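PDB 1WDU: TRAS1 ORF2p from Bombyx mori, which supplies the endonuclease domain of a telomere-specific non-LTR retrotransposon and probably binds nucleic acid in order to cut its target DNA. Local coordinates for residues K147-K158 / S205-M216; T101-G109 / T118-P126. The protein carries 1 engineered substitution. All coordinates share one frame; numbering follows the deposited sequence.

Interaction 1: residues K147-K158 / S205-M216; sequences KRLIFGGDANAK and SRVDVTFCTEDM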
loop_
_atom_site.group_PDB
_atom_site.type_symbol
_atom_site.label_atom_id
_atom_site.label_comp_id
_atom_site.label_asym_id
_atom_site.label_seq_id
_atom_site.Cartn_x
_atom_site.Cartn_y
_atom_site.Cartn_z
ATOM N N LYS A 147 0.972 -1.173 17.281
ATOM C CA LYS A 147 1.923 -2.169 16.795
ATOM C C LYS A 147 1.365 -2.986 15.635
ATOM O O LYS A 147 0.157 -3.012 15.404
ATOM C CB LYS A 147 2.310 -3.128 17.926
ATOM C CG LYS A 147 3.137 -2.512 19.043
ATOM C CD LYS A 147 3.526 -3.561 20.084
ATOM C CE LYS A 147 2.297 -4.153 20.778
ATOM N NZ LYS A 147 2.651 -5.155 21.830
ATOM N N ARG A 148 2.258 -3.647 14.905
ATOM C CA ARG A 148 1.858 -4.500 13.793
ATOM C C ARG A 148 1.067 -3.775 12.700
ATOM O O ARG A 148 0.080 -4.300 12.196
ATOM C CB ARG A 148 1.021 -5.660 14.336
ATOM C CG ARG A 148 1.698 -6.440 15.442
ATOM C CD ARG A 148 2.909 -7.170 14.908
ATOM N NE ARG A 148 3.778 -7.629 15.986
ATOM C CZ ARG A 148 4.893 -8.319 15.794
ATOM N NH1 ARG A 148 5.269 -8.630 14.561
ATOM N NH2 ARG A 148 5.635 -8.690 16.827
ATOM N N LEU A 149 1.490 -2.572 12.341
ATOM C CA LEU A 149 0.802 -1.830 11.298
ATOM C C LEU A 149 1.704 -1.603 10.088
ATOM O O LEU A 149 2.881 -1.285 10.242
ATOM C CB LEU A 149 0.326 -0.466 11.821
ATOM C CG LEU A 149 -0.661 -0.382 12.995
ATOM C CD1 LEU A 149 -1.117 1.070 13.149
ATOM C CD2 LEU A 149 -1.864 -1.276 12.756
ATOM N N ILE A 150 1.148 -1.787 8.893
ATOM C CA ILE A 150 1.867 -1.548 7.636
ATOM C C ILE A 150 0.899 -0.844 6.684
ATOM O O ILE A 150 -0.203 -1.338 6.432
ATOM C CB ILE A 150 2.330 -2.851 6.929
ATOM C CG1 ILE A 150 3.234 -3.682 7.844
ATOM C CG2 ILE A 150 3.107 -2.493 5.664
ATOM C CD1 ILE A 150 3.676 -5.016 7.213
ATOM N N PHE A 151 1.316 0.307 6.164
ATOM C CA PHE A 151 0.494 1.087 5.246
ATOM C C PHE A 151 1.208 1.188 3.927
ATOM O O PHE A 151 2.423 1.352 3.887
ATOM C CB PHE A 151 0.287 2.530 5.725
ATOM C CG PHE A 151 -0.504 2.666 6.990
ATOM C CD1 PHE A 151 0.060 2.340 8.220
ATOM C CD2 PHE A 151 -1.804 3.180 6.955
ATOM C CE1 PHE A 151 -0.659 2.532 9.404
ATOM C CE2 PHE A 151 -2.530 3.371 8.128
ATOM C CZ PHE A 151 -1.952 3.046 9.358
ATOM N N GLY A 152 0.442 1.132 2.847
ATOM C CA GLY A 152 1.030 1.254 1.529
ATOM C C GLY A 152 0.027 1.863 0.572
ATOM O O GLY A 152 -1.149 1.475 0.554
ATOM N N GLY A 153 0.481 2.829 -0.214
ATOM C CA GLY A 153 -0.404 3.445 -1.173
ATOM C C GLY A 153 0.185 4.639 -1.892
ATOM O O GLY A 153 1.387 4.904 -1.827
ATOM N N ASP A 154 -0.695 5.352 -2.588
ATOM C CA ASP A 154 -0.342 6.540 -3.336
ATOM C C ASP A 154 -0.835 7.730 -2.520
ATOM O O ASP A 154 -2.032 7.922 -2.359
ATOM C CB ASP A 154 -1.037 6.518 -4.706
ATOM C CG ASP A 154 -0.669 7.705 -5.571
ATOM O OD1 ASP A 154 0.093 8.578 -5.106
ATOM O OD2 ASP A 154 -1.146 7.767 -6.723
ATOM N N ALA A 155 0.092 8.523 -2.005
ATOM C CA ALA A 155 -0.265 9.688 -1.209
ATOM C C ALA A 155 -0.364 10.960 -2.039
ATOM O O ALA A 155 -0.858 11.981 -1.549
ATOM C CB ALA A 155 0.761 9.887 -0.106
ATOM N N ASN A 156 0.090 10.899 -3.291
ATOM C CA ASN A 156 0.091 12.081 -4.149
ATOM C C ASN A 156 0.637 13.241 -3.314
ATOM O O ASN A 156 0.032 14.308 -3.241
ATOM C CB ASN A 156 -1.326 12.419 -4.627
ATOM C CG ASN A 156 -1.740 11.618 -5.842
ATOM O OD1 ASN A 156 -2.675 10.817 -5.784
ATOM N ND2 ASN A 156 -1.047 11.831 -6.952
ATOM N N ALA A 157 1.766 13.003 -2.659
ATOM C CA ALA A 157 2.408 14.001 -1.804
ATOM C C ALA A 157 3.906 13.786 -1.923
ATOM O O ALA A 157 4.381 12.648 -1.988
ATOM C CB ALA A 157 1.964 13.828 -0.341
ATOM N N LYS A 158 4.653 14.878 -1.932
ATOM C CA LYS A 158 6.092 14.790 -2.098
ATOM C C LYS A 158 6.875 15.083 -0.848
ATOM O O LYS A 158 6.555 16.004 -0.102
ATOM C CB LYS A 158 6.540 15.748 -3.207
ATOM C CG LYS A 158 5.774 15.583 -4.508
ATOM C CD LYS A 158 6.376 16.409 -5.635
ATOM C CE LYS A 158 5.688 16.097 -6.961
ATOM N NZ LYS A 158 6.447 16.645 -8.132
ATOM N N SER A 205 8.259 11.211 -10.729
ATOM C CA SER A 205 8.042 11.597 -9.337
ATOM C C SER A 205 7.908 10.389 -8.419
ATOM O O SER A 205 7.745 9.258 -8.875
ATOM C CB SER A 205 6.771 12.445 -9.217
ATOM O OG SER A 205 5.615 11.664 -9.477
ATOM N N ARG A 206 7.983 10.640 -7.119
ATOM C CA ARG A 206 7.839 9.587 -6.120
ATOM C C ARG A 206 6.749 10.061 -5.167
ATOM O O ARG A 206 7.011 10.844 -4.255
ATOM C CB ARG A 206 9.156 9.357 -5.356
ATOM C CG ARG A 206 10.171 8.473 -6.086
ATOM C CD ARG A 206 11.540 8.432 -5.383
ATOM N NE ARG A 206 11.544 7.709 -4.108
ATOM C CZ ARG A 206 11.798 6.406 -3.971
ATOM N NH1 ARG A 206 12.070 5.652 -5.032
ATOM N NH2 ARG A 206 11.800 5.852 -2.763
ATOM N N VAL A 207 5.524 9.597 -5.398
ATOM C CA VAL A 207 4.394 9.987 -4.565
ATOM C C VAL A 207 3.791 8.803 -3.808
ATOM O O VAL A 207 2.840 8.966 -3.038
ATOM C CB VAL A 207 3.295 10.689 -5.409
ATOM C CG1 VAL A 207 3.837 11.990 -5.980
ATOM C CG2 VAL A 207 2.825 9.786 -6.537
ATOM N N ASP A 208 4.355 7.616 -4.022
ATOM C CA ASP A 208 3.888 6.410 -3.343
ATOM C C ASP A 208 4.708 6.184 -2.069
ATOM O O ASP A 208 5.936 6.233 -2.093
ATOM C CB ASP A 208 4.010 5.196 -4.269
ATOM C CG ASP A 208 3.180 5.342 -5.532
ATOM O OD1 ASP A 208 3.725 5.825 -6.554
ATOM O OD2 ASP A 208 1.978 4.985 -5.504
ATOM N N VAL A 209 4.033 5.936 -0.956
ATOM C CA VAL A 209 4.735 5.738 0.305
ATOM C C VAL A 209 4.307 4.457 1.007
ATOM O O VAL A 209 3.165 4.003 0.868
ATOM C CB VAL A 209 4.506 6.939 1.296
ATOM C CG1 VAL A 209 5.646 7.010 2.302
ATOM C CG2 VAL A 209 4.399 8.251 0.533
ATOM N N THR A 210 5.254 3.873 1.740
ATOM C CA THR A 210 5.033 2.660 2.517
ATOM C C THR A 210 5.602 2.961 3.898
ATOM O O THR A 210 6.757 3.362 4.018
ATOM C CB THR A 210 5.803 1.446 1.944
ATOM O OG1 THR A 210 5.499 1.283 0.555
ATOM C CG2 THR A 210 5.425 0.178 2.698
ATOM N N PHE A 211 4.804 2.782 4.938
ATOM C CA PHE A 211 5.282 3.050 6.283
ATOM C C PHE A 211 4.672 2.084 7.276
ATOM O O PHE A 211 3.630 1.483 7.010
ATOM C CB PHE A 211 5.008 4.517 6.666
ATOM C CG PHE A 211 3.607 4.991 6.366
ATOM C CD1 PHE A 211 2.600 4.878 7.313
ATOM C CD2 PHE A 211 3.317 5.621 5.165
ATOM C CE1 PHE A 211 1.320 5.395 7.078
ATOM C CE2 PHE A 211 2.031 6.142 4.919
ATOM C CZ PHE A 211 1.041 6.026 5.880
ATOM N N CYS A 212 5.326 1.926 8.418
ATOM C CA CYS A 212 4.862 0.979 9.421
ATOM C C CYS A 212 5.225 1.386 10.834
ATOM O O CYS A 212 6.054 2.263 11.049
ATOM C CB CYS A 212 5.504 -0.382 9.153
ATOM S SG CYS A 212 7.329 -0.313 9.218
ATOM N N THR A 213 4.602 0.719 11.798
ATOM C CA THR A 213 4.887 0.962 13.205
ATOM C C THR A 213 6.341 0.539 13.432
ATOM O O THR A 213 6.889 -0.244 12.655
ATOM C CB THR A 213 3.972 0.116 14.097
ATOM O OG1 THR A 213 3.933 -1.224 13.590
ATOM C CG2 THR A 213 2.569 0.692 14.122
ATOM N N GLU A 214 6.962 1.053 14.488
ATOM C CA GLU A 214 8.362 0.742 14.799
ATOM C C GLU A 214 8.661 -0.758 14.854
ATOM O O GLU A 214 9.634 -1.226 14.262
ATOM C CB GLU A 214 8.750 1.405 16.130
ATOM C CG GLU A 214 10.157 1.092 16.646
ATOM C CD GLU A 214 11.256 1.724 15.808
ATOM O OE1 GLU A 214 11.193 2.951 15.571
ATOM O OE2 GLU A 214 12.188 0.998 15.394
ATOM N N ASP A 215 7.814 -1.504 15.559
ATOM C CA ASP A 215 7.985 -2.946 15.717
ATOM C C ASP A 215 8.063 -3.735 14.410
ATOM O O ASP A 215 8.557 -4.857 14.395
ATOM C CB ASP A 215 6.853 -3.510 16.589
ATOM C CG ASP A 215 5.518 -3.594 15.847
ATOM O OD1 ASP A 215 5.282 -4.605 15.149
ATOM O OD2 ASP A 215 4.709 -2.650 15.960
ATOM N N MET A 216 7.582 -3.161 13.312
ATOM C CA MET A 216 7.620 -3.862 12.032
ATOM C C MET A 216 9.008 -3.864 11.425
ATOM O O MET A 216 9.369 -4.785 10.690
ATOM C CB MET A 216 6.603 -3.271 11.059
ATOM C CG MET A 216 5.177 -3.651 11.410
ATOM S SD MET A 216 5.034 -5.434 11.694
ATOM C CE MET A 216 5.470 -6.063 10.053
#

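Interaction 2: residues T101-G109 / T118-P126; sequences TTNNIVVVG and TLVSYYFEP. With PO4 (phosphate ion), chain C.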
loop_
_atom_site.group_PDB
_atom_site.type_symbol
_atom_site.label_atom_id
_atom_site.label_comp_id
_atom_site.label_asym_id
_atom_site.label_seq_id
_atom_site.Cartn_x
_atom_site.Cartn_y
_atom_site.Cartn_z
ATOM N N THR A 101 -12.530 0.559 6.990
ATOM C CA THR A 101 -12.453 0.727 5.552
ATOM C C THR A 101 -13.369 1.840 5.065
ATOM O O THR A 101 -14.507 1.969 5.519
ATOM C CB THR A 101 -12.812 -0.588 4.831
ATOM O OG1 THR A 101 -14.202 -0.878 5.032
ATOM C CG2 THR A 101 -11.974 -1.732 5.387
ATOM N N THR A 102 -12.855 2.641 4.137
ATOM C CA THR A 102 -13.600 3.759 3.571
ATOM C C THR A 102 -13.492 3.740 2.052
ATOM O O THR A 102 -13.146 2.719 1.449
ATOM C CB THR A 102 -13.033 5.104 4.055
ATOM O OG1 THR A 102 -11.731 5.303 3.478
ATOM C CG2 THR A 102 -12.926 5.121 5.582
ATOM N N ASN A 103 -13.782 4.881 1.439
ATOM C CA ASN A 103 -13.708 5.015 -0.009
ATOM C C ASN A 103 -12.267 5.228 -0.460
ATOM O O ASN A 103 -11.978 5.168 -1.657
ATOM C CB ASN A 103 -14.562 6.202 -0.476
ATOM C CG ASN A 103 -16.045 6.019 -0.173
ATOM O OD1 ASN A 103 -16.877 6.033 -1.081
ATOM N ND2 ASN A 103 -16.380 5.852 1.107
ATOM N N ASN A 104 -11.368 5.472 0.492
ATOM C CA ASN A 104 -9.960 5.709 0.170
ATOM C C ASN A 104 -8.995 4.709 0.790
ATOM O O ASN A 104 -7.854 4.588 0.340
ATOM C CB ASN A 104 -9.543 7.121 0.591
ATOM C CG ASN A 104 -10.249 8.199 -0.203
ATOM O OD1 ASN A 104 -11.326 8.668 0.178
ATOM N ND2 ASN A 104 -9.653 8.587 -1.329
ATOM N N ILE A 105 -9.429 4.012 1.837
ATOM C CA ILE A 105 -8.559 3.029 2.461
ATOM C C ILE A 105 -9.290 1.732 2.764
ATOM O O ILE A 105 -10.512 1.718 2.999
ATOM C CB ILE A 105 -7.919 3.529 3.798
ATOM C CG1 ILE A 105 -8.939 3.453 4.930
ATOM C CG2 ILE A 105 -7.367 4.952 3.648
ATOM C CD1 ILE A 105 -8.315 3.654 6.299
ATOM N N VAL A 106 -8.534 0.640 2.719
ATOM C CA VAL A 106 -9.074 -0.669 3.030
ATOM C C VAL A 106 -8.073 -1.269 4.021
ATOM O O VAL A 106 -6.851 -1.243 3.811
ATOM C CB VAL A 106 -9.259 -1.547 1.749
ATOM C CG1 VAL A 106 -7.920 -1.861 1.105
ATOM C CG2 VAL A 106 -10.023 -2.830 2.106
ATOM N N VAL A 107 -8.605 -1.754 5.135
ATOM C CA VAL A 107 -7.788 -2.309 6.194
ATOM C C VAL A 107 -8.101 -3.788 6.361
ATOM O O VAL A 107 -9.271 -4.193 6.475
ATOM C CB VAL A 107 -8.055 -1.569 7.531
ATOM C CG1 VAL A 107 -7.098 -2.065 8.610
ATOM C CG2 VAL A 107 -7.925 -0.055 7.325
ATOM N N VAL A 108 -7.044 -4.591 6.388
ATOM C CA VAL A 108 -7.193 -6.028 6.528
ATOM C C VAL A 108 -6.086 -6.627 7.373
ATOM O O VAL A 108 -4.912 -6.305 7.178
ATOM C CB VAL A 108 -7.194 -6.701 5.138
ATOM C CG1 VAL A 108 -6.570 -8.074 5.212
ATOM C CG2 VAL A 108 -8.620 -6.784 4.615
ATOM N N GLY A 109 -6.465 -7.496 8.309
ATOM C CA GLY A 109 -5.479 -8.154 9.145
ATOM C C GLY A 109 -5.124 -9.526 8.584
ATOM O O GLY A 109 -5.961 -10.178 7.956
ATOM N N THR A 118 -1.832 -5.935 10.791
ATOM C CA THR A 118 -2.914 -5.151 10.215
ATOM C C THR A 118 -2.322 -4.457 8.984
ATOM O O THR A 118 -1.346 -3.707 9.085
ATOM C CB THR A 118 -3.426 -4.092 11.211
ATOM O OG1 THR A 118 -3.847 -4.740 12.417
ATOM C CG2 THR A 118 -4.608 -3.317 10.624
ATOM N N LEU A 119 -2.902 -4.727 7.820
ATOM C CA LEU A 119 -2.424 -4.155 6.562
ATOM C C LEU A 119 -3.373 -3.106 6.027
ATOM O O LEU A 119 -4.581 -3.206 6.187
ATOM C CB LEU A 119 -2.295 -5.237 5.489
ATOM C CG LEU A 119 -1.284 -6.359 5.657
ATOM C CD1 LEU A 119 -1.585 -7.443 4.634
ATOM C CD2 LEU A 119 0.128 -5.805 5.487
ATOM N N VAL A 120 -2.832 -2.092 5.378
ATOM C CA VAL A 120 -3.717 -1.099 4.816
ATOM C C VAL A 120 -3.233 -0.604 3.468
ATOM O O VAL A 120 -2.045 -0.360 3.271
ATOM C CB VAL A 120 -3.952 0.081 5.813
ATOM C CG1 VAL A 120 -2.773 0.231 6.711
ATOM C CG2 VAL A 120 -4.248 1.376 5.054
ATOM N N SER A 121 -4.167 -0.522 2.526
ATOM C CA SER A 121 -3.876 -0.027 1.194
ATOM C C SER A 121 -4.681 1.262 1.104
ATOM O O SER A 121 -5.870 1.281 1.419
ATOM C CB SER A 121 -4.327 -1.019 0.113
ATOM O OG SER A 121 -4.006 -0.533 -1.185
ATOM N N TYR A 122 -4.028 2.335 0.673
ATOM C CA TYR A 122 -4.680 3.631 0.591
ATOM C C TYR A 122 -4.391 4.380 -0.705
ATOM O O TYR A 122 -3.421 4.102 -1.411
ATOM C CB TYR A 122 -4.227 4.505 1.756
ATOM C CG TYR A 122 -2.766 4.911 1.675
ATOM C CD1 TYR A 122 -1.770 4.184 2.334
ATOM C CD2 TYR A 122 -2.378 6.034 0.934
ATOM C CE1 TYR A 122 -0.430 4.569 2.267
ATOM C CE2 TYR A 122 -1.040 6.423 0.853
ATOM C CZ TYR A 122 -0.072 5.690 1.523
ATOM O OH TYR A 122 1.241 6.097 1.435
ATOM N N TYR A 123 -5.251 5.353 -0.985
ATOM C CA TYR A 123 -5.134 6.209 -2.155
ATOM C C TYR A 123 -5.748 7.584 -1.830
ATOM O O TYR A 123 -6.922 7.689 -1.476
ATOM C CB TYR A 123 -5.839 5.582 -3.356
ATOM C CG TYR A 123 -5.842 6.488 -4.566
ATOM C CD1 TYR A 123 -6.950 7.279 -4.867
ATOM C CD2 TYR A 123 -4.713 6.604 -5.374
ATOM C CE1 TYR A 123 -6.933 8.161 -5.936
ATOM C CE2 TYR A 123 -4.682 7.480 -6.440
ATOM C CZ TYR A 123 -5.795 8.257 -6.718
ATOM O OH TYR A 123 -5.766 9.131 -7.774
ATOM N N PHE A 124 -4.932 8.627 -1.947
ATOM C CA PHE A 124 -5.363 9.992 -1.673
ATOM C C PHE A 124 -5.422 10.767 -3.000
ATOM O O PHE A 124 -4.402 10.896 -3.689
ATOM C CB PHE A 124 -4.360 10.667 -0.723
ATOM C CG PHE A 124 -4.133 9.918 0.581
ATOM C CD1 PHE A 124 -2.965 10.118 1.309
ATOM C CD2 PHE A 124 -5.090 9.018 1.077
ATOM C CE1 PHE A 124 -2.743 9.445 2.505
ATOM C CE2 PHE A 124 -4.881 8.335 2.272
ATOM C CZ PHE A 124 -3.697 8.550 2.990
ATOM N N GLU A 125 -6.605 11.273 -3.357
ATOM C CA GLU A 125 -6.754 12.039 -4.597
ATOM C C GLU A 125 -5.743 13.172 -4.567
ATOM O O GLU A 125 -5.480 13.744 -3.509
ATOM C CB GLU A 125 -8.145 12.664 -4.708
ATOM C CG GLU A 125 -9.230 11.959 -3.933
ATOM C CD GLU A 125 -9.658 10.695 -4.602
ATOM O OE1 GLU A 125 -9.326 10.522 -5.801
ATOM O OE2 GLU A 125 -10.336 9.884 -3.930
ATOM N N PRO A 126 -5.175 13.525 -5.730
ATOM C CA PRO A 126 -4.190 14.606 -5.804
ATOM C C PRO A 126 -4.860 15.978 -5.716
ATOM O O PRO A 126 -4.203 16.977 -5.416
ATOM C CB PRO A 126 -3.550 14.383 -7.168
ATOM C CG PRO A 126 -4.738 13.972 -7.986
ATOM C CD PRO A 126 -5.426 12.961 -7.070
HETATM P P PO4 C . -3.229 8.947 -10.014
HETATM O O1 PO4 C . -4.017 10.137 -10.668
HETATM O O2 PO4 C . -1.939 8.610 -10.730
HETATM O O3 PO4 C . -3.114 9.139 -8.493
HETATM O O4 PO4 C . -4.164 7.734 -10.187
HETATM O O HOH W 1 -12.908 10.717 -2.111
#

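Interaction 1: residues K147-K158 / S205-M216
The rings of Phe-151 and Phe-211 lie nearly parallel, planes 19° and centroids 4.9 Å apart, but slid so far that they barely overlap. Along Phe-151, CB stands over one face of the Phe-211 ring, 3.6 Å from its centroid, a CH-pi contact. CG meets Phe-211 CE1 at 3.3 Å; CD1 and CD2 of Phe-151 reach that same CE1 at 3.5 and 3.8 Å. Its CZ has passed beyond the neighbouring ring, and Ile-137 and Val-140 of helix 131-142 pack against the aromatic group. Phe-211 leans in because its CG sits between the backbone N and the carbonyl carbon (chi1 48°). Both belong to antiparallel strands, axes at 174°, in one sheet of the four-layered alpha/beta sandwich, and Phe-151 N bonds to Phe-211 O at 2.7 Å. At the Arg-148 end, Asp-215 OD2 takes the Arg-148 N-H through its syn lone pair (2.8 Å) and the Thr-213 hydroxyl from above the carboxylate plane. With an alanine at Asp-215, Arg-148 N would probably lose its acceptor and the Thr-213 hydroxyl would be freer to turn. Asp-215 OD1 lies over the Arg-148 guanidinium face, 3.5 Å from NE, a salt bridge of charges alone.

Interaction 2: residues T101-G109 / T118-P126
Asn-104 places CG beside its own backbone N, anti to the carbonyl carbon (chi1 -66°), while Glu-125 bends at chi2, and the two settings bring amide and carboxylate together across the contact. Asn-104 ND2 then has two acceptors, both close to its amide plane: Tyr-123 O at 2.9 Å, approached nearly end-on to the carbonyl, and Glu-125 OE2 at 3.0 Å, met from above the carboxylate plane. The amide and carboxylate planes stand 75° apart, so one group crosses the other rather than lying flat on it. The backbone O of Asn-104 in turn accepts from Tyr-123 N at 3.0 Å.

Beyond this point the segments run as the two arms of a beta hairpin, antiparallel, with Val-106/Ser-121 and Val-108/Leu-119 as hydrogen-bonded pairs. On the sheet face that carries Ile-105 and Val-107, Ile-105 CG2 rests on Tyr-122 CB at 3.7 Å and Val-107 CG1 on Thr-118 CG2 at 3.4 Å; helix 131-142 packs on this side through Gln-136 and Val-140. From the other face the Ser-121 hydroxyl bonds to Ile-51 O.

Tyr-123 OH donates to phosphate O3 at 2.7 Å, and His-234 also bonds this ion, which probably came from the crystallisation liquor but may mark a pocket. Because the two acceptors of Asn-104 ND2 lie about 110° apart at the nitrogen, each can engage its own N-H, which fixes the amide's rotation; Lys-82, in a salt bridge to Glu-125 OE2, probably steadies the second acceptor.

The two contacts are adjacent pieces of one sheet: strand 116-123 of interaction 2 lies parallel to strand 149-154 of interaction 1, and Arg-148 O and Thr-118 N, 2.9 Å apart, probably form one of the hydrogen bonds joining them. A second probable bond links Tyr-122 OH to Val-209 O. Both contacts are largely buried, with more accessible residues toward their ends. Interaction 1 joins strands distant in sequence and has aromatic packing at mid-strand, a salt bridge at one end and two neighbouring carboxylates, Asp-154 and Asp-208, at the other; interaction 2 closes a local hairpin with aliphatic pairs and an amide-carboxylate end. Asp-154 and Tyr-123 touch and both approach the same phosphate, which therefore lies where the two contacts converge.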